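Local coordinates for protein Alpha/beta hydrolase (Streptomyces albidoflavus, PDB 6KSU) that probably closes non-ribosomal peptide chains into macrolactams through heterochiral coupling, acting as a stand-alone cyclase related to penicillin-binding proteins, at residues L206-A211 with A223-A228. Numbering follows the deposited sequence.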
ATOM      1  N   LEU A 206      15.498  -6.055  14.124  1.00 24.81           N
ATOM      2  CA  LEU A 206      14.456  -7.063  13.946  1.00 26.42           C
ATOM      3  C   LEU A 206      15.014  -8.392  13.445  1.00 25.00           C
ATOM      4  O   LEU A 206      14.328  -9.416  13.536  1.00 31.03           O
ATOM      5  CB  LEU A 206      13.366  -6.557  12.973  1.00 25.81           C
ATOM      6  CG  LEU A 206      12.391  -5.440  13.426  1.00 27.00           C
ATOM      7  CD1 LEU A 206      11.584  -4.891  12.246  1.00 25.41           C
ATOM      8  CD2 LEU A 206      11.438  -5.874  14.548  1.00 26.03           C
ATOM      9  N   GLY A 207      16.237  -8.408  12.937  1.00 23.74           N
ATOM     10  CA  GLY A 207      16.781  -9.613  12.348  1.00 26.71           C
ATOM     11  C   GLY A 207      16.543  -9.741  10.865  1.00 28.19           C
ATOM     12  O   GLY A 207      16.754 -10.829  10.315  1.00 29.33           O
ATOM     13  N   ILE A 208      16.131  -8.657  10.199  1.00 19.20           N
ATOM     14  CA  ILE A 208      15.775  -8.682   8.781  1.00 24.89           C
ATOM     15  C   ILE A 208      17.013  -8.365   7.961  1.00 21.96           C
ATOM     16  O   ILE A 208      17.622  -7.304   8.129  1.00 21.27           O
ATOM     17  CB  ILE A 208      14.651  -7.685   8.453  1.00 22.29           C
ATOM     18  CG1 ILE A 208      13.326  -8.102   9.095  1.00 20.54           C
ATOM     19  CG2 ILE A 208      14.413  -7.637   6.957  1.00 19.51           C
ATOM     20  CD1 ILE A 208      12.390  -6.917   9.327  1.00 19.83           C
ATOM     21  N   GLU A 209      17.371  -9.267   7.062  1.00 19.17           N
ATOM     22  CA  GLU A 209      18.427  -8.965   6.115  1.00 24.70           C
ATOM     23  C   GLU A 209      17.954  -7.886   5.143  1.00 24.66           C
ATOM     24  O   GLU A 209      16.983  -8.104   4.408  1.00 27.24           O
ATOM     25  CB  GLU A 209      18.855 -10.204   5.358  1.00 25.32           C
ATOM     26  CG  GLU A 209      19.905  -9.874   4.308  1.00 27.20           C
ATOM     27  CD  GLU A 209      20.691 -11.082   3.832  1.00 31.70           C
ATOM     28  OE1 GLU A 209      20.216 -12.234   4.031  1.00 28.65           O
ATOM     29  OE2 GLU A 209      21.778 -10.860   3.243  1.00 34.28           O
ATOM     30  N   PRO A 210      18.609  -6.731   5.101  1.00 26.04           N
ATOM     31  CA  PRO A 210      18.127  -5.624   4.266  1.00 26.44           C
ATOM     32  C   PRO A 210      18.332  -5.899   2.784  1.00 30.39           C
ATOM     33  O   PRO A 210      19.396  -6.343   2.361  1.00 29.47           O
ATOM     34  CB  PRO A 210      18.979  -4.434   4.727  1.00 26.14           C
ATOM     35  CG  PRO A 210      19.582  -4.869   6.054  1.00 25.97           C
ATOM     36  CD  PRO A 210      19.773  -6.340   5.922  1.00 24.46           C
ATOM     37  N   ALA A 211      17.313  -5.591   1.992  1.00 24.11           N
ATOM     38  CA  ALA A 211      17.440  -5.667   0.551  1.00 24.80           C
ATOM     39  C   ALA A 211      16.486  -4.648  -0.062  1.00 24.18           C
ATOM     40  O   ALA A 211      15.431  -4.332   0.505  1.00 18.05           O
ATOM     41  CB  ALA A 211      17.157  -7.086   0.050  1.00 21.62           C
ATOM     42  N   ALA A 223      27.996 -11.314  -0.256  1.00 63.79           N
ATOM     43  CA  ALA A 223      26.969 -11.952  -1.069  1.00 63.56           C
ATOM     44  C   ALA A 223      25.635 -11.233  -0.892  1.00 59.11           C
ATOM     45  O   ALA A 223      25.248 -10.891   0.230  1.00 61.27           O
ATOM     46  CB  ALA A 223      26.841 -13.427  -0.695  1.00 65.80           C
ATOM     47  N   ALA A 224      24.943 -10.980  -2.001  1.00 54.40           N
ATOM     48  CA  ALA A 224      23.647 -10.319  -1.924  1.00 53.40           C
ATOM     49  C   ALA A 224      22.579 -11.305  -1.471  1.00 40.23           C
ATOM     50  O   ALA A 224      22.729 -12.521  -1.596  1.00 34.83           O
ATOM     51  CB  ALA A 224      23.251  -9.712  -3.268  1.00 48.33           C
ATOM     52  N   ARG A 225      21.500 -10.763  -0.913  1.00 38.73           N
ATOM     53  CA  ARG A 225      20.415 -11.624  -0.475  1.00 35.10           C
ATOM     54  C   ARG A 225      19.747 -12.240  -1.701  1.00 23.31           C
ATOM     55  O   ARG A 225      19.521 -11.542  -2.682  1.00 35.73           O
ATOM     56  CB  ARG A 225      19.394 -10.834   0.337  1.00 26.18           C
ATOM     57  CG  ARG A 225      18.355 -11.710   1.018  1.00 29.24           C
ATOM     58  CD  ARG A 225      17.257 -10.864   1.693  1.00 25.99           C
ATOM     59  NE  ARG A 225      16.209 -11.741   2.209  1.00 23.90           N
ATOM     60  CZ  ARG A 225      15.270 -11.367   3.061  1.00 24.04           C
ATOM     61  NH1 ARG A 225      15.227 -10.112   3.506  1.00 24.39           N
ATOM     62  NH2 ARG A 225      14.370 -12.257   3.463  1.00 24.31           N
ATOM     63  N   PRO A 226      19.467 -13.543  -1.697  1.00 25.55           N
ATOM     64  CA  PRO A 226      18.757 -14.123  -2.841  1.00 26.87           C
ATOM     65  C   PRO A 226      17.377 -13.487  -2.949  1.00 26.22           C
ATOM     66  O   PRO A 226      16.662 -13.329  -1.953  1.00 22.54           O
ATOM     67  CB  PRO A 226      18.689 -15.619  -2.513  1.00 22.57           C
ATOM     68  CG  PRO A 226      18.890 -15.713  -1.048  1.00 30.52           C
ATOM     69  CD  PRO A 226      19.790 -14.563  -0.682  1.00 31.42           C
ATOM     70  N   VAL A 227      17.039 -13.065  -4.160  1.00 22.55           N
ATOM     71  CA  VAL A 227      15.814 -12.330  -4.419  1.00 26.70           C
ATOM     72  C   VAL A 227      14.990 -13.088  -5.445  1.00 24.30           C
ATOM     73  O   VAL A 227      15.521 -13.826  -6.287  1.00 22.18           O
ATOM     74  CB  VAL A 227      16.104 -10.899  -4.914  1.00 25.37           C
ATOM     75  CG1 VAL A 227      16.547 -10.050  -3.765  1.00 20.56           C
ATOM     76  CG2 VAL A 227      17.181 -10.939  -5.999  1.00 21.59           C
ATOM     77  N   ALA A 228      13.675 -12.872  -5.381  1.00 19.19           N
ATOM     78  CA  ALA A 228      12.757 -13.408  -6.358  1.00 23.22           C
ATOM     79  C   ALA A 228      12.585 -12.411  -7.478  1.00 23.51           C
ATOM     80  O   ALA A 228      12.478 -11.209  -7.238  1.00 22.89           O
ATOM     81  CB  ALA A 228      11.399 -13.717  -5.731  1.00 21.21           C
TER
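Arg-225 runs its extended side chain alongside that of Glu-209, the two chains lying antiparallel. The carboxylate rests against the arginine methylenes because a chi1 of 177° swings CG of Glu-209 away from its own backbone N: OE1 lies 3.6 Å from Arg-225 CG, and Glu-209 CD is 3.7 Å from Arg-225 CB. Although carboxylate and guanidinium planes are only 15° apart, the charged groups do not pair. Glu-209 OE1 stays 4.4 Å from Arg-225 NE and sits off the guanidinium plane with no N-H aimed at it, so the attraction between them is at most a general electrostatic one. Instead, the edge of the guanidinium meets the main chain, where NH1 of Arg-225 gives a weak, strongly bent hydrogen bond (2.8 Å, 126°) to O of Glu-209. Ala-211 adds an apolar touch, its CB 4.1 Å from Arg-225 CD. Stronger polar partners lie outside: Arg-76 forms a salt bridge with Glu-209 and accepts a hydrogen bond from Arg-225 NH2 through its backbone O, while Asp-263 links NH1 to helix 261-268. Methylene packing and the weak bond join two parts of the long connection between helix 194-206 and strand 231-232, within the beta-lactamase/penicillin-binding-protein fold.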